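Local coordinates for putative exported protein (Peptoclostridium difficile, PDB 5TTA) that is of unknown function but is probably exported, and belongs to the DUF5780 family of the E-set clan, at residues Glu227-Leu230 against Lys231-Gly235; Leu189-Asp192 against Lys193-Gln196. All blocks are in the same frame, centred on the assembly; numbering follows the deposited sequence.

Interaction 1: residues Glu227-Leu230 against Lys231-Gly235; sequences ENWL and KSFQG
Phe233 lays the CD1 corner of its ring over one face of the Trp229 indole, 3.3 Å above the plane and offset toward the rim. Closest are pyrrole atoms: Trp229 NE1 lies 3.4 Å from Phe233 CD1, and Trp229 CD1 is as near to Phe233 CE1. With the planes inclined at 57° and the two side chains crossing at about a right angle, the pair is oblique. The torsions account for the meeting: the indole swings beside its own carbonyl carbon (chi1 174°), whereas the phenyl, one helical turn on, turns back beside its backbone N (chi1 -73°). Leu230 and Gln234 form a second i/i+4 pair, running alongside each other, with the amide NE2 of Gln234 3.6 Å from Leu230 CG.

The other side of the helix, facing solvent, is polar and looser. There Asn228 O accepts two bonds from opposite faces of its plane: Ser232 N at 2.8 Å, and Ser232 OG at 3.0 Å from well above the plane, so the serine hydroxyl is folded back on the helix. Lys231 bends at chi2 and chi3 and departs from the preceding turn. Gln234 N still bonds to Leu230 O at 2.9 Å although Gln234 itself has left helical angles, which marks the C-terminal end of helix 226-233.

The aromatic side of that helix lies on the antiparallel sheet: Trp229 touches Thr78 and Leu80 of strand 72-82 and Cys209 of strand 205-215, while Phe233 meets Leu80, Tyr82 and Ile207. Trp229 NE1 is hydrogen-bonded to Tyr246 OH and Gln234 OE1, just past the helix, to Ser131 OG.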
ATOM      1  N   GLU A 227      24.403  20.722  -7.910  1.00 27.27           N
ATOM      2  CA  GLU A 227      24.094  21.420  -9.156  1.00 30.71           C
ATOM      3  C   GLU A 227      25.364  21.693  -9.947  1.00 25.33           C
ATOM      4  O   GLU A 227      25.383  21.527 -11.174  1.00 28.78           O
ATOM      5  CB  GLU A 227      23.323  22.716  -8.886  1.00 40.82           C
ATOM      6  CG  GLU A 227      21.842  22.504  -8.595  1.00 48.11           C
ATOM      7  CD  GLU A 227      21.129  21.655  -9.651  1.00 59.76           C
ATOM      8  OE1 GLU A 227      20.268  20.825  -9.272  1.00 63.17           O
ATOM      9  OE2 GLU A 227      21.420  21.813 -10.860  1.00 67.52           O
ATOM     10  N   ASN A 228      26.442  22.070  -9.251  1.00 27.32           N
ATOM     11  CA  ASN A 228      27.732  22.305  -9.897  1.00 33.89           C
ATOM     12  C   ASN A 228      28.248  21.041 -10.562  1.00 28.31           C
ATOM     13  O   ASN A 228      28.781  21.087 -11.679  1.00 28.18           O
ATOM     14  CB  ASN A 228      28.777  22.796  -8.882  1.00 35.09           C
ATOM     15  CG  ASN A 228      28.469  24.165  -8.322  1.00 50.44           C
ATOM     16  OD1 ASN A 228      27.736  24.953  -8.922  1.00 45.19           O
ATOM     17  ND2 ASN A 228      29.046  24.463  -7.160  1.00 57.11           N
ATOM     18  N   TRP A 229      28.130  19.908  -9.867  1.00 25.40           N
ATOM     19  CA  TRP A 229      28.602  18.644 -10.422  1.00 25.09           C
ATOM     20  C   TRP A 229      27.856  18.325 -11.718  1.00 22.59           C
ATOM     21  O   TRP A 229      28.467  18.020 -12.746  1.00 23.75           O
ATOM     22  CB  TRP A 229      28.413  17.533  -9.375  1.00 21.56           C
ATOM     23  CG  TRP A 229      28.722  16.141  -9.838  1.00 22.87           C
ATOM     24  CD1 TRP A 229      29.924  15.495  -9.763  1.00 22.92           C
ATOM     25  CD2 TRP A 229      27.811  15.222 -10.452  1.00 24.14           C
ATOM     26  NE1 TRP A 229      29.815  14.232 -10.297  1.00 26.20           N
ATOM     27  CE2 TRP A 229      28.527  14.031 -10.712  1.00 26.37           C
ATOM     28  CE3 TRP A 229      26.443  15.275 -10.773  1.00 17.87           C
ATOM     29  CZ2 TRP A 229      27.924  12.899 -11.292  1.00 26.52           C
ATOM     30  CZ3 TRP A 229      25.851  14.171 -11.353  1.00 22.28           C
ATOM     31  CH2 TRP A 229      26.595  12.986 -11.603  1.00 25.69           C
ATOM     32  N   LEU A 230      26.531  18.431 -11.689  1.00 24.96           N
ATOM     33  CA  LEU A 230      25.743  18.147 -12.877  1.00 22.22           C
ATOM     34  C   LEU A 230      26.135  19.076 -14.018  1.00 21.78           C
ATOM     35  O   LEU A 230      26.309  18.637 -15.158  1.00 29.98           O
ATOM     36  CB  LEU A 230      24.260  18.264 -12.545  1.00 20.91           C
ATOM     37  CG  LEU A 230      23.297  17.741 -13.606  1.00 26.86           C
ATOM     38  CD1 LEU A 230      23.422  16.214 -13.724  1.00 24.11           C
ATOM     39  CD2 LEU A 230      21.853  18.139 -13.272  1.00 29.39           C
ATOM     40  N   LYS A 231      26.320  20.364 -13.721  1.00 25.84           N
ATOM     41  CA  LYS A 231      26.670  21.303 -14.780  1.00 26.93           C
ATOM     42  C   LYS A 231      28.067  21.016 -15.339  1.00 26.09           C
ATOM     43  O   LYS A 231      28.285  21.114 -16.550  1.00 29.30           O
ATOM     44  CB  LYS A 231      26.552  22.738 -14.255  1.00 26.21           C
ATOM     45  CG  LYS A 231      26.853  23.835 -15.294  1.00 35.83           C
ATOM     46  CD  LYS A 231      26.124  23.584 -16.619  1.00 51.80           C
ATOM     47  CE  LYS A 231      24.603  23.618 -16.470  1.00 57.28           C
ATOM     48  NZ  LYS A 231      23.910  23.558 -17.789  1.00 62.42           N
ATOM     49  N   SER A 232      29.014  20.632 -14.480  1.00 25.98           N
ATOM     50  CA  SER A 232      30.367  20.357 -14.957  1.00 30.18           C
ATOM     51  C   SER A 232      30.442  19.116 -15.842  1.00 29.23           C
ATOM     52  O   SER A 232      31.263  19.066 -16.769  1.00 27.86           O
ATOM     53  CB  SER A 232      31.309  20.187 -13.772  1.00 39.60           C
ATOM     54  OG  SER A 232      31.395  21.383 -13.027  1.00 38.91           O
ATOM     55  N   PHE A 233      29.625  18.106 -15.574  1.00 24.90           N
ATOM     56  CA  PHE A 233      29.799  16.808 -16.213  1.00 28.25           C
ATOM     57  C   PHE A 233      28.736  16.451 -17.245  1.00 22.26           C
ATOM     58  O   PHE A 233      29.069  15.807 -18.232  1.00 22.74           O
ATOM     59  CB  PHE A 233      29.840  15.692 -15.152  1.00 20.66           C
ATOM     60  CG  PHE A 233      31.120  15.648 -14.338  1.00 21.88           C
ATOM     61  CD1 PHE A 233      31.103  15.899 -12.969  1.00 31.55           C
ATOM     62  CD2 PHE A 233      32.332  15.324 -14.939  1.00 26.53           C
ATOM     63  CE1 PHE A 233      32.280  15.844 -12.204  1.00 27.07           C
ATOM     64  CE2 PHE A 233      33.506  15.273 -14.184  1.00 33.35           C
ATOM     65  CZ  PHE A 233      33.471  15.520 -12.809  1.00 26.94           C
ATOM     66  N   GLN A 234      27.457  16.788 -17.042  1.00 26.19           N
ATOM     67  CA  GLN A 234      26.403  16.167 -17.851  1.00 29.49           C
ATOM     68  C   GLN A 234      26.523  16.612 -19.302  1.00 32.10           C
ATOM     69  O   GLN A 234      26.529  17.817 -19.597  1.00 29.78           O
ATOM     70  CB  GLN A 234      25.007  16.489 -17.317  1.00 31.71           C
ATOM     71  CG  GLN A 234      23.905  16.067 -18.309  1.00 31.41           C
ATOM     72  CD  GLN A 234      22.502  16.119 -17.736  1.00 34.75           C
ATOM     73  OE1 GLN A 234      21.680  15.218 -17.972  1.00 34.30           O
ATOM     74  NE2 GLN A 234      22.201  17.186 -17.018  1.00 36.61           N
ATOM     75  N   GLY A 235      26.646  15.635 -20.202  1.00 23.55           N
ATOM     76  CA  GLY A 235      26.846  15.890 -21.611  1.00 26.92           C
ATOM     77  C   GLY A 235      28.182  16.491 -22.000  1.00 26.72           C
ATOM     78  O   GLY A 235      28.307  16.998 -23.110  1.00 28.96           O
TER

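Interaction 2: residues Leu189-Asp192 against Lys193-Gln196; sequences LLFD and KWKQ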
ATOM      1  N   LEU A 189      19.643  -2.907 -13.367  1.00 21.43           N
ATOM      2  CA  LEU A 189      19.859  -3.485 -14.696  1.00 18.71           C
ATOM      3  C   LEU A 189      20.116  -2.381 -15.724  1.00 12.19           C
ATOM      4  O   LEU A 189      19.460  -1.333 -15.711  1.00 16.44           O
ATOM      5  CB  LEU A 189      18.642  -4.348 -15.099  1.00 18.49           C
ATOM      6  CG  LEU A 189      18.565  -5.685 -14.334  1.00 18.84           C
ATOM      7  CD1 LEU A 189      17.232  -6.455 -14.595  1.00 19.64           C
ATOM      8  CD2 LEU A 189      19.743  -6.531 -14.774  1.00 21.18           C
ATOM      9  N   LEU A 190      21.097  -2.611 -16.609  1.00 13.29           N
ATOM     10  CA  LEU A 190      21.533  -1.583 -17.590  1.00 15.78           C
ATOM     11  C   LEU A 190      21.735  -2.255 -18.959  1.00 18.85           C
ATOM     12  O   LEU A 190      22.854  -2.533 -19.395  1.00 20.24           O
ATOM     13  CB  LEU A 190      22.788  -0.868 -17.094  1.00 13.68           C
ATOM     14  CG  LEU A 190      23.139   0.429 -17.842  1.00 16.80           C
ATOM     15  CD1 LEU A 190      22.098   1.452 -17.440  1.00 19.70           C
ATOM     16  CD2 LEU A 190      24.500   0.910 -17.449  1.00 24.85           C
ATOM     17  N   PHE A 191      20.603  -2.549 -19.625  1.00 18.53           N
ATOM     18  CA  PHE A 191      20.599  -3.257 -20.899  1.00 22.84           C
ATOM     19  C   PHE A 191      21.041  -2.402 -22.076  1.00 21.12           C
ATOM     20  O   PHE A 191      21.663  -2.928 -22.999  1.00 18.48           O
ATOM     21  CB  PHE A 191      19.200  -3.809 -21.175  1.00 17.93           C
ATOM     22  CG  PHE A 191      18.775  -4.866 -20.204  1.00 17.95           C
ATOM     23  CD1 PHE A 191      17.713  -4.648 -19.351  1.00 18.66           C
ATOM     24  CD2 PHE A 191      19.484  -6.065 -20.116  1.00 22.78           C
ATOM     25  CE1 PHE A 191      17.309  -5.632 -18.446  1.00 26.91           C
ATOM     26  CE2 PHE A 191      19.092  -7.069 -19.219  1.00 25.54           C
ATOM     27  CZ  PHE A 191      18.007  -6.851 -18.379  1.00 24.62           C
ATOM     28  N   ASP A 192      20.765  -1.096 -22.069  1.00 20.20           N
ATOM     29  CA  ASP A 192      21.128  -0.271 -23.227  1.00 20.11           C
ATOM     30  C   ASP A 192      22.638  -0.285 -23.466  1.00 23.95           C
ATOM     31  O   ASP A 192      23.431  -0.140 -22.527  1.00 24.08           O
ATOM     32  CB  ASP A 192      20.629   1.163 -23.034  1.00 19.75           C
ATOM     33  CG  ASP A 192      20.676   1.973 -24.334  1.00 32.42           C
ATOM     34  OD1 ASP A 192      20.779   1.362 -25.419  1.00 26.84           O
ATOM     35  OD2 ASP A 192      20.615   3.220 -24.274  1.00 24.97           O
ATOM     36  N   LYS A 193      23.031  -0.487 -24.737  1.00 21.13           N
ATOM     37  CA  LYS A 193      24.415  -0.517 -25.267  1.00 22.92           C
ATOM     38  C   LYS A 193      25.129  -1.822 -24.931  1.00 24.65           C
ATOM     39  O   LYS A 193      26.331  -1.925 -25.168  1.00 24.16           O
ATOM     40  CB  LYS A 193      25.295   0.646 -24.773  1.00 24.34           C
ATOM     41  CG  LYS A 193      24.658   2.044 -24.918  1.00 27.70           C
ATOM     42  CD  LYS A 193      24.590   2.499 -26.356  1.00 34.63           C
ATOM     43  CE  LYS A 193      24.256   3.993 -26.434  1.00 33.49           C
ATOM     44  NZ  LYS A 193      24.194   4.442 -27.839  1.00 29.82           N
ATOM     45  N   TRP A 194      24.430  -2.823 -24.412  1.00 23.38           N
ATOM     46  CA  TRP A 194      25.010  -4.131 -24.152  1.00 22.54           C
ATOM     47  C   TRP A 194      24.713  -5.062 -25.328  1.00 25.87           C
ATOM     48  O   TRP A 194      23.610  -5.052 -25.881  1.00 24.89           O
ATOM     49  CB  TRP A 194      24.436  -4.677 -22.844  1.00 21.50           C
ATOM     50  CG  TRP A 194      24.763  -6.084 -22.446  1.00 21.83           C
ATOM     51  CD1 TRP A 194      25.985  -6.623 -22.185  1.00 26.27           C
ATOM     52  CD2 TRP A 194      23.800  -7.129 -22.218  1.00 24.31           C
ATOM     53  NE1 TRP A 194      25.845  -7.960 -21.807  1.00 22.24           N
ATOM     54  CE2 TRP A 194      24.514  -8.287 -21.829  1.00 24.82           C
ATOM     55  CE3 TRP A 194      22.412  -7.191 -22.317  1.00 24.40           C
ATOM     56  CZ2 TRP A 194      23.876  -9.499 -21.533  1.00 26.86           C
ATOM     57  CZ3 TRP A 194      21.771  -8.398 -21.997  1.00 25.33           C
ATOM     58  CH2 TRP A 194      22.507  -9.526 -21.610  1.00 25.61           C
ATOM     59  N   LYS A 195      25.707  -5.835 -25.733  1.00 31.45           N
ATOM     60  CA  LYS A 195      25.512  -6.900 -26.712  1.00 36.67           C
ATOM     61  C   LYS A 195      25.738  -8.233 -26.004  1.00 29.80           C
ATOM     62  O   LYS A 195      26.868  -8.573 -25.644  1.00 32.26           O
ATOM     63  CB  LYS A 195      26.439  -6.748 -27.915  1.00 42.20           C
ATOM     64  CG  LYS A 195      26.117  -7.764 -29.005  1.00 41.96           C
ATOM     65  CD  LYS A 195      27.001  -7.602 -30.231  1.00 59.46           C
ATOM     66  CE  LYS A 195      26.520  -6.452 -31.095  1.00 67.31           C
ATOM     67  NZ  LYS A 195      25.100  -6.652 -31.505  1.00 70.67           N
ATOM     68  N   GLN A 196      24.660  -8.985 -25.816  1.00 27.76           N
ATOM     69  CA  GLN A 196      24.738 -10.202 -25.013  1.00 31.43           C
ATOM     70  C   GLN A 196      25.653 -11.238 -25.657  1.00 29.64           C
ATOM     71  O   GLN A 196      26.429 -11.907 -24.962  1.00 35.43           O
ATOM     72  CB  GLN A 196      23.334 -10.769 -24.799  1.00 30.60           C
ATOM     73  CG  GLN A 196      23.313 -12.086 -23.990  1.00 35.95           C
ATOM     74  CD  GLN A 196      21.913 -12.529 -23.627  1.00 29.61           C
ATOM     75  OE1 GLN A 196      21.000 -12.489 -24.462  1.00 30.93           O
ATOM     76  NE2 GLN A 196      21.730 -12.955 -22.381  1.00 24.09           N
TER
HETATM   77  O   HOH W   1      20.823  -4.458 -25.080  1.00 52.03           O
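Phe191 and Trp194 project in much the same direction from the two ends of a four-residue turn that Leu190 leads into. The backbone carbonyl of Leu190 is bonded to His201 NE2 on strand 200-201, the partner of strand 194-195. Phe191 presents its ring edge: CD2 lies 3.8 Å from Trp194 CZ3, and Trp194 CE3 sits in the plane of the phenyl. The two planes are inclined at 43° with 6.0 Å between the phenyl centroid and that of the indole six-membered ring, so the pair is oblique, with the phenyl edge meeting the CE3-CZ3 side of the indole. On the backbone, Phe191 O receives Trp194 N at 3.1 Å, with an N-H...O angle of 154°. Water 1 donates to the same Phe191 O at 2.7 Å and to Trp194 O, bridging the two ends of the turn.

Asp192, next along, is buried. Its CG lies beside its own carbonyl carbon, which brings OD1 to 3.0 Å from Lys193 N; OD2 is bonded to the backbone N of Tyr92. The lysine chain then departs from the carboxylate, with NZ 5.2 Å from Asp192 OD1, too far for direct contact.

Extended Asp192 followed by positive phi (76°) at Lys193, together with the Trp194 N to Phe191 O bond, defines a type II beta turn, here delivering the chain from strand 183-189 into the short, weakly bonded strand about 194-195.

Overall arrangement
Interactions 1 and 2 are alike in that each is a local contact within its own unbroken run of chain, yet they differ in place and chemistry. Interaction 2 is largely buried, in the connection between strand 183-189 and strand 194-195; interaction 1 comes later in sequence and lies at the surface, on helix 226-233. Their centres are 25 Å apart and their nearest atoms about 13 Å, so they do not touch, and they hold different elements. Each pairs a tryptophan with a phenylalanine obliquely, at i/i+4 spacing in the helix and i/i+3 across the turn. A ladder of main-chain bonds supports the first pair, a single turn bond with a bridging water the second.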